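Local coordinates for protein 2-ON-2 hemoglobin (Agrobacterium tumefaciens, PDB 2XYK) that binds a heme b group as a group II truncated (2-on-2) hemoglobin and probably binds or carries oxygen, at residues E89-E92 and W93-C96; P117-R120 and L121-M125. All coordinates share one frame; numbering follows the deposited sequence.

Interaction 1 of 2, residues E89-E92 and W93-C96; sequences ERDE and WLLC. With HEM (protoporphyrin IX containing Fe), chain C.
Trp93 sits one helical turn after Glu89, and its backbone N donates to Glu89 O at 3.1 Å. Its side chain starts against the same turn: CB rests on the carbonyl oxygens of Glu89 and Arg90. CG then turns anti to the backbone N (chi1 -170°), which sends the indole out from the helix and over the heme. CG and CD1 lie over the pyrrole B carbons, with CD1 3.2 Å from HEM C3B. NE1 comes next and is 3.2 Å from HEM C4B. CE2 stands over the methine carbon HEM CHC at 3.4 Å. CZ2 reaches pyrrole C, and CH2 ends 3.6 Å from the methyl carbon HEM CMC. One face of the indole thus lies over the rim of the porphyrin. The NE1 hydrogen points to the water on the iron, with Trp93 NE1 2.8 Å from the water oxygen. A tryptophan from helix G, here helix 87-104, that holds the distal ligand in this way is a hallmark of group II truncated hemoglobins. Phe25 meets the indole edge-to-face, and the ring of Phe97 meets it with the planes nearly parallel.

Around it the turn is an ordinary alpha-helix. Leu94 N, Leu95 N and Cys96 N donate to the carbonyls of Arg90, Asp91 and Glu92. The CG of Arg90 meets both Leu94 CD1, at 4.1 Å, and the heme vinyl carbon CBB. A bend at chi3 of 81° then brings the guanidinium side-on to Asp91. NE and NH2 of Arg90 both donate to Asp91 OD1 from the same face of the carboxylate, with NE at 2.7 Å, while Arg90 NH1 bonds to Gln126. The Glu92 carboxylate makes a salt bridge with Arg37.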
loop_
_atom_site.group_PDB
_atom_site.type_symbol
_atom_site.label_atom_id
_atom_site.label_comp_id
_atom_site.label_asym_id
_atom_site.label_seq_id
_atom_site.Cartn_x
_atom_site.Cartn_y
_atom_site.Cartn_z
ATOM N N GLU A 89 2.425 -9.421 11.526
ATOM C CA GLU A 89 2.932 -8.330 10.696
ATOM C C GLU A 89 1.957 -8.161 9.563
ATOM O O GLU A 89 1.602 -7.040 9.217
ATOM C CB GLU A 89 4.365 -8.602 10.170
ATOM C CG GLU A 89 5.439 -8.538 11.260
ATOM C CD GLU A 89 5.378 -9.719 12.253
ATOM O OE1 GLU A 89 4.960 -10.804 11.840
ATOM O OE2 GLU A 89 5.742 -9.559 13.445
ATOM N N ARG A 90 1.505 -9.292 9.024
ATOM C CA ARG A 90 0.541 -9.322 7.935
ATOM C C ARG A 90 -0.793 -8.645 8.278
ATOM O O ARG A 90 -1.235 -7.788 7.523
ATOM C CB ARG A 90 0.326 -10.750 7.442
ATOM C CG ARG A 90 -0.838 -10.941 6.436
ATOM C CD ARG A 90 -1.332 -12.418 6.539
ATOM N NE ARG A 90 -2.243 -12.630 7.681
ATOM C CZ ARG A 90 -2.445 -13.799 8.288
ATOM N NH1 ARG A 90 -1.789 -14.879 7.898
ATOM N NH2 ARG A 90 -3.315 -13.887 9.292
ATOM N N ASP A 91 -1.446 -9.049 9.375
ATOM C CA ASP A 91 -2.780 -8.510 9.692
ATOM C C ASP A 91 -2.727 -7.044 10.140
ATOM O O ASP A 91 -3.699 -6.297 9.965
ATOM C CB ASP A 91 -3.471 -9.335 10.776
ATOM C CG ASP A 91 -3.781 -10.747 10.326
ATOM O OD1 ASP A 91 -3.833 -11.014 9.094
ATOM O OD2 ASP A 91 -3.957 -11.595 11.217
ATOM N N GLU A 92 -1.603 -6.645 10.737
ATOM C CA GLU A 92 -1.397 -5.260 11.188
ATOM C C GLU A 92 -1.114 -4.295 10.041
ATOM O O GLU A 92 -1.502 -3.121 10.113
ATOM C CB GLU A 92 -0.290 -5.190 12.242
ATOM C CG GLU A 92 -0.702 -5.842 13.572
ATOM C CD GLU A 92 0.433 -5.845 14.605
ATOM O OE1 GLU A 92 1.455 -5.169 14.393
ATOM O OE2 GLU A 92 0.280 -6.511 15.628
ATOM N N TRP A 93 -0.452 -4.789 8.988
ATOM C CA TRP A 93 -0.295 -4.068 7.714
ATOM C C TRP A 93 -1.702 -3.869 7.097
ATOM O O TRP A 93 -2.106 -2.779 6.711
ATOM C CB TRP A 93 0.612 -4.923 6.767
ATOM C CG TRP A 93 1.073 -4.227 5.487
ATOM C CD1 TRP A 93 2.315 -3.671 5.242
ATOM C CD2 TRP A 93 0.291 -3.994 4.297
ATOM N NE1 TRP A 93 2.347 -3.129 3.960
ATOM C CE2 TRP A 93 1.125 -3.328 3.365
ATOM C CE3 TRP A 93 -1.034 -4.300 3.925
ATOM C CZ2 TRP A 93 0.673 -2.955 2.095
ATOM C CZ3 TRP A 93 -1.489 -3.916 2.660
ATOM C CH2 TRP A 93 -0.634 -3.268 1.759
ATOM N N LEU A 94 -2.468 -4.942 7.041
ATOM C CA LEU A 94 -3.832 -4.899 6.493
ATOM C C LEU A 94 -4.754 -3.997 7.319
ATOM O O LEU A 94 -5.602 -3.290 6.770
ATOM C CB LEU A 94 -4.402 -6.322 6.389
ATOM C CG LEU A 94 -3.790 -7.189 5.277
ATOM C CD1 LEU A 94 -4.144 -8.664 5.528
ATOM C CD2 LEU A 94 -4.302 -6.690 3.861
ATOM N N LEU A 95 -4.582 -4.016 8.640
ATOM C CA LEU A 95 -5.315 -3.085 9.503
ATOM C C LEU A 95 -5.115 -1.637 9.068
ATOM O O LEU A 95 -6.099 -0.896 8.898
ATOM C CB LEU A 95 -4.901 -3.258 10.971
ATOM C CG LEU A 95 -5.390 -2.204 11.970
ATOM C CD1 LEU A 95 -6.892 -2.411 12.265
ATOM C CD2 LEU A 95 -4.590 -2.279 13.223
ATOM N N CYS A 96 -3.858 -1.230 8.908
ATOM C CA CYS A 96 -3.508 0.168 8.588
ATOM C C CYS A 96 -3.906 0.530 7.155
ATOM O O CYS A 96 -4.415 1.624 6.900
ATOM C CB CYS A 96 -2.007 0.451 8.848
ATOM S SG CYS A 96 -1.425 0.079 10.570
HETATM C CHA HEM C . 8.468 -2.697 1.276
HETATM C CHB HEM C . 6.229 -4.925 5.052
HETATM C CHC HEM C . 2.602 -6.135 2.011
HETATM C CHD HEM C . 4.290 -2.983 -1.244
HETATM C C1A HEM C . 8.210 -3.252 2.524
HETATM C C2A HEM C . 9.138 -3.321 3.639
HETATM C C3A HEM C . 8.538 -3.934 4.667
HETATM C C4A HEM C . 7.184 -4.273 4.261
HETATM C CMA HEM C . 9.112 -4.259 6.084
HETATM C CAA HEM C . 10.580 -2.757 3.573
HETATM C CBA HEM C . 10.481 -1.221 3.744
HETATM C CGA HEM C . 11.615 -0.422 3.100
HETATM O O1A HEM C . 12.444 -0.941 2.296
HETATM O O2A HEM C . 11.693 0.797 3.386
HETATM C C1B HEM C . 5.058 -5.490 4.569
HETATM C C2B HEM C . 4.101 -6.337 5.275
HETATM C C3B HEM C . 3.110 -6.657 4.411
HETATM C C4B HEM C . 3.402 -6.024 3.140
HETATM C CMB HEM C . 4.180 -6.786 6.745
HETATM C CAB HEM C . 1.853 -7.536 4.644
HETATM C CBB HEM C . 1.961 -8.865 4.721
HETATM C C1C HEM C . 2.706 -5.367 0.886
HETATM C C2C HEM C . 1.746 -5.308 -0.184
HETATM C C3C HEM C . 2.190 -4.428 -1.094
HETATM C C4C HEM C . 3.465 -3.911 -0.616
HETATM C CMC HEM C . 0.453 -6.159 -0.181
HETATM C CAC HEM C . 1.491 -4.039 -2.428
HETATM C CBC HEM C . 0.214 -3.591 -2.427
HETATM C C1D HEM C . 5.603 -2.666 -0.947
HETATM C C2D HEM C . 6.534 -1.939 -1.800
HETATM C C3D HEM C . 7.831 -1.857 -1.013
HETATM C C4D HEM C . 7.573 -2.536 0.233
HETATM C CMD HEM C . 6.249 -1.362 -3.208
HETATM C CAD HEM C . 9.158 -1.191 -1.456
HETATM C CBD HEM C . 9.913 -2.324 -2.160
HETATM C CGD HEM C . 11.331 -1.921 -2.502
HETATM O O1D HEM C . 12.227 -1.974 -1.617
HETATM O O2D HEM C . 11.538 -1.537 -3.670
HETATM N NA HEM C . 7.028 -3.838 2.936
HETATM N NB HEM C . 4.580 -5.312 3.279
HETATM N NC HEM C . 3.745 -4.517 0.596
HETATM N ND HEM C . 6.254 -2.984 0.231
HETATM FE FE HEM C . 5.409 -4.176 1.724
HETATM O O HOH W 1 4.567 -2.554 2.358
#

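Interaction 2 of 2, residues P117-R120 and L121-M125; sequences PVER and LAFHM. With HEM (protoporphyrin IX containing Fe), chain C.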
loop_
_atom_site.group_PDB
_atom_site.type_symbol
_atom_site.label_atom_id
_atom_site.label_comp_id
_atom_site.label_asym_id
_atom_site.label_seq_id
_atom_site.Cartn_x
_atom_site.Cartn_y
_atom_site.Cartn_z
ATOM N N PRO A 117 -7.637 -7.590 -4.206
ATOM C CA PRO A 117 -6.309 -7.968 -4.699
ATOM C C PRO A 117 -5.128 -7.576 -3.795
ATOM O O PRO A 117 -4.130 -8.280 -3.781
ATOM C CB PRO A 117 -6.202 -7.212 -6.036
ATOM C CG PRO A 117 -7.627 -6.942 -6.437
ATOM C CD PRO A 117 -8.257 -6.601 -5.104
ATOM N N VAL A 118 -5.232 -6.463 -3.075
ATOM C CA VAL A 118 -4.181 -6.057 -2.157
ATOM C C VAL A 118 -4.145 -7.050 -0.979
ATOM O O VAL A 118 -3.073 -7.435 -0.520
ATOM C CB VAL A 118 -4.410 -4.621 -1.628
ATOM C CG1 VAL A 118 -3.629 -4.357 -0.294
ATOM C CG2 VAL A 118 -4.063 -3.568 -2.695
ATOM N N GLU A 119 -5.318 -7.437 -0.468
ATOM C CA GLU A 119 -5.337 -8.343 0.651
ATOM C C GLU A 119 -4.762 -9.692 0.210
ATOM O O GLU A 119 -4.025 -10.320 0.990
ATOM C CB GLU A 119 -6.739 -8.492 1.258
ATOM C CG GLU A 119 -6.815 -9.689 2.182
ATOM C CD GLU A 119 -8.199 -10.003 2.680
ATOM O OE1 GLU A 119 -9.119 -10.201 1.854
ATOM O OE2 GLU A 119 -8.360 -10.073 3.914
ATOM N N ARG A 120 -5.083 -10.133 -1.018
ATOM C CA ARG A 120 -4.420 -11.307 -1.615
ATOM C C ARG A 120 -2.883 -11.171 -1.650
ATOM O O ARG A 120 -2.172 -12.100 -1.285
ATOM C CB ARG A 120 -4.929 -11.577 -3.036
ATOM C CG ARG A 120 -6.327 -12.215 -3.112
ATOM C CD ARG A 120 -6.821 -12.282 -4.577
ATOM N NE ARG A 120 -5.853 -13.015 -5.402
ATOM C CZ ARG A 120 -6.075 -13.494 -6.628
ATOM N NH1 ARG A 120 -7.261 -13.333 -7.223
ATOM N NH2 ARG A 120 -5.092 -14.138 -7.261
ATOM N N LEU A 121 -2.378 -10.013 -2.087
ATOM C CA LEU A 121 -0.915 -9.777 -2.144
ATOM C C LEU A 121 -0.289 -9.871 -0.748
ATOM O O LEU A 121 0.792 -10.451 -0.581
ATOM C CB LEU A 121 -0.589 -8.412 -2.770
ATOM C CG LEU A 121 -0.598 -8.265 -4.288
ATOM C CD1 LEU A 121 -0.249 -6.822 -4.677
ATOM C CD2 LEU A 121 0.359 -9.267 -4.966
ATOM N N ALA A 122 -0.980 -9.312 0.249
ATOM C CA ALA A 122 -0.450 -9.281 1.623
ATOM C C ALA A 122 -0.274 -10.686 2.174
ATOM O O ALA A 122 0.730 -10.973 2.823
ATOM C CB ALA A 122 -1.350 -8.462 2.551
ATOM N N PHE A 123 -1.255 -11.556 1.920
ATOM C CA PHE A 123 -1.158 -12.959 2.373
ATOM C C PHE A 123 -0.013 -13.673 1.654
ATOM O O PHE A 123 0.714 -14.470 2.250
ATOM C CB PHE A 123 -2.477 -13.704 2.200
ATOM C CG PHE A 123 -3.389 -13.599 3.407
ATOM C CD1 PHE A 123 -4.158 -12.463 3.620
ATOM C CD2 PHE A 123 -3.486 -14.651 4.303
ATOM C CE1 PHE A 123 -5.003 -12.368 4.736
ATOM C CE2 PHE A 123 -4.321 -14.580 5.396
ATOM C CZ PHE A 123 -5.083 -13.423 5.622
ATOM N N HIS A 124 0.166 -13.328 0.388
ATOM C CA HIS A 124 1.278 -13.816 -0.394
ATOM C C HIS A 124 2.675 -13.295 0.037
ATOM O O HIS A 124 3.695 -13.925 -0.295
ATOM C CB HIS A 124 1.010 -13.540 -1.873
ATOM C CG HIS A 124 1.802 -14.418 -2.797
ATOM N ND1 HIS A 124 1.652 -15.786 -2.826
ATOM C CD2 HIS A 124 2.761 -14.123 -3.712
ATOM C CE1 HIS A 124 2.503 -16.305 -3.705
ATOM N NE2 HIS A 124 3.187 -15.314 -4.260
ATOM N N MET A 125 2.747 -12.157 0.749
ATOM C CA MET A 125 4.063 -11.628 1.208
ATOM C C MET A 125 4.494 -12.309 2.484
ATOM O O MET A 125 5.663 -12.285 2.829
ATOM C CB MET A 125 4.053 -10.106 1.475
ATOM C CG MET A 125 3.718 -9.239 0.274
ATOM S SD MET A 125 4.823 -9.541 -1.133
ATOM C CE MET A 125 3.941 -10.840 -2.038
HETATM C CHA HEM C . 8.468 -2.697 1.276
HETATM C CHB HEM C . 6.229 -4.925 5.052
HETATM C CHC HEM C . 2.602 -6.135 2.011
HETATM C CHD HEM C . 4.290 -2.983 -1.244
HETATM C C1A HEM C . 8.210 -3.252 2.524
HETATM C C2A HEM C . 9.138 -3.321 3.639
HETATM C C3A HEM C . 8.538 -3.934 4.667
HETATM C C4A HEM C . 7.184 -4.273 4.261
HETATM C CMA HEM C . 9.112 -4.259 6.084
HETATM C CAA HEM C . 10.580 -2.757 3.573
HETATM C CBA HEM C . 10.481 -1.221 3.744
HETATM C CGA HEM C . 11.615 -0.422 3.100
HETATM O O1A HEM C . 12.444 -0.941 2.296
HETATM O O2A HEM C . 11.693 0.797 3.386
HETATM C C1B HEM C . 5.058 -5.490 4.569
HETATM C C2B HEM C . 4.101 -6.337 5.275
HETATM C C3B HEM C . 3.110 -6.657 4.411
HETATM C C4B HEM C . 3.402 -6.024 3.140
HETATM C CMB HEM C . 4.180 -6.786 6.745
HETATM C CAB HEM C . 1.853 -7.536 4.644
HETATM C CBB HEM C . 1.961 -8.865 4.721
HETATM C C1C HEM C . 2.706 -5.367 0.886
HETATM C C2C HEM C . 1.746 -5.308 -0.184
HETATM C C3C HEM C . 2.190 -4.428 -1.094
HETATM C C4C HEM C . 3.465 -3.911 -0.616
HETATM C CMC HEM C . 0.453 -6.159 -0.181
HETATM C CAC HEM C . 1.491 -4.039 -2.428
HETATM C CBC HEM C . 0.214 -3.591 -2.427
HETATM C C1D HEM C . 5.603 -2.666 -0.947
HETATM C C2D HEM C . 6.534 -1.939 -1.800
HETATM C C3D HEM C . 7.831 -1.857 -1.013
HETATM C C4D HEM C . 7.573 -2.536 0.233
HETATM C CMD HEM C . 6.249 -1.362 -3.208
HETATM C CAD HEM C . 9.158 -1.191 -1.456
HETATM C CBD HEM C . 9.913 -2.324 -2.160
HETATM C CGD HEM C . 11.331 -1.921 -2.502
HETATM O O1D HEM C . 12.227 -1.974 -1.617
HETATM O O2D HEM C . 11.538 -1.537 -3.670
HETATM N NA HEM C . 7.028 -3.838 2.936
HETATM N NB HEM C . 4.580 -5.312 3.279
HETATM N NC HEM C . 3.745 -4.517 0.596
HETATM N ND HEM C . 6.254 -2.984 0.231
HETATM FE FE HEM C . 5.409 -4.176 1.724
HETATM O O HOH W 1 4.567 -2.554 2.358
#
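Leu121 opens this segment with a bond back to the previous turn: its N donates to Pro117 O at 3.0 Å. Its CB touches both Val118 O and the heme methyl carbon HEM CMC, the latter at 3.6 Å. CG is anti to the carbonyl carbon (chi1 -81°) and touches Pro117 O. From there CD1 reaches the vinyl group on pyrrole C, 4.0 Å from HEM CBC.

Ala122 follows. Its N donates to Val118 O, and its CB packs over the carbonyl oxygens of Val118 and Glu119. Its own O lies close to the other vinyl, 3.1 Å from HEM CBB.

Phe123 is exposed and packs on Arg90 of helix 87-104. Its N donates to Glu119 O, and the same oxygen meets the ring at its edge, in plane, 3.4 Å from CD1 of Phe123. The Glu119 side chain runs beside the ring and points the same way. Its CG is 4.1 Å from Phe123 CD1, and its carboxylate stands at 77° to the ring plane.

His124 N donates to Arg120 O, and the CB of His124 rests on that oxygen at 3.5 Å. The His124 carbonyl oxygen accepts from Arg77.

Met125 turns inward again. Its CG is 3.7 Å from the methine carbon HEM CHC, and its side chain also packs on His80, the axial ligand of the iron. Leu121, Ala122 and Met125 together line the heme edge that carries the two vinyls; helix 108-125 corresponds to helix H, which with helix G forms one of the two antiparallel pairs of the 2-on-2 globin fold.

How the interactions relate
Interactions 1 and 2 lie on consecutive helices, 87-104 and 108-125, with centres about 11 Å apart. The helices pack through Trp93 CZ3 on Val118 CG1 at 3.7 Å and Leu94 CD2 on Ala122 CB at 3.7 Å. Farther from the pocket, the guanidinium carbon CZ of Arg90 meets Phe123 CE2 at 3.5 Å. Both interactions meet the same edge of the heme. The methyl CMC touches Trp93 and Leu121, and the vinyl carbon CBB touches both Arg90 and Ala122. Trp93 of interaction 1 lies over the distal face, on the side of the iron-bound water, while Met125 of interaction 2 is on the proximal face beside His80.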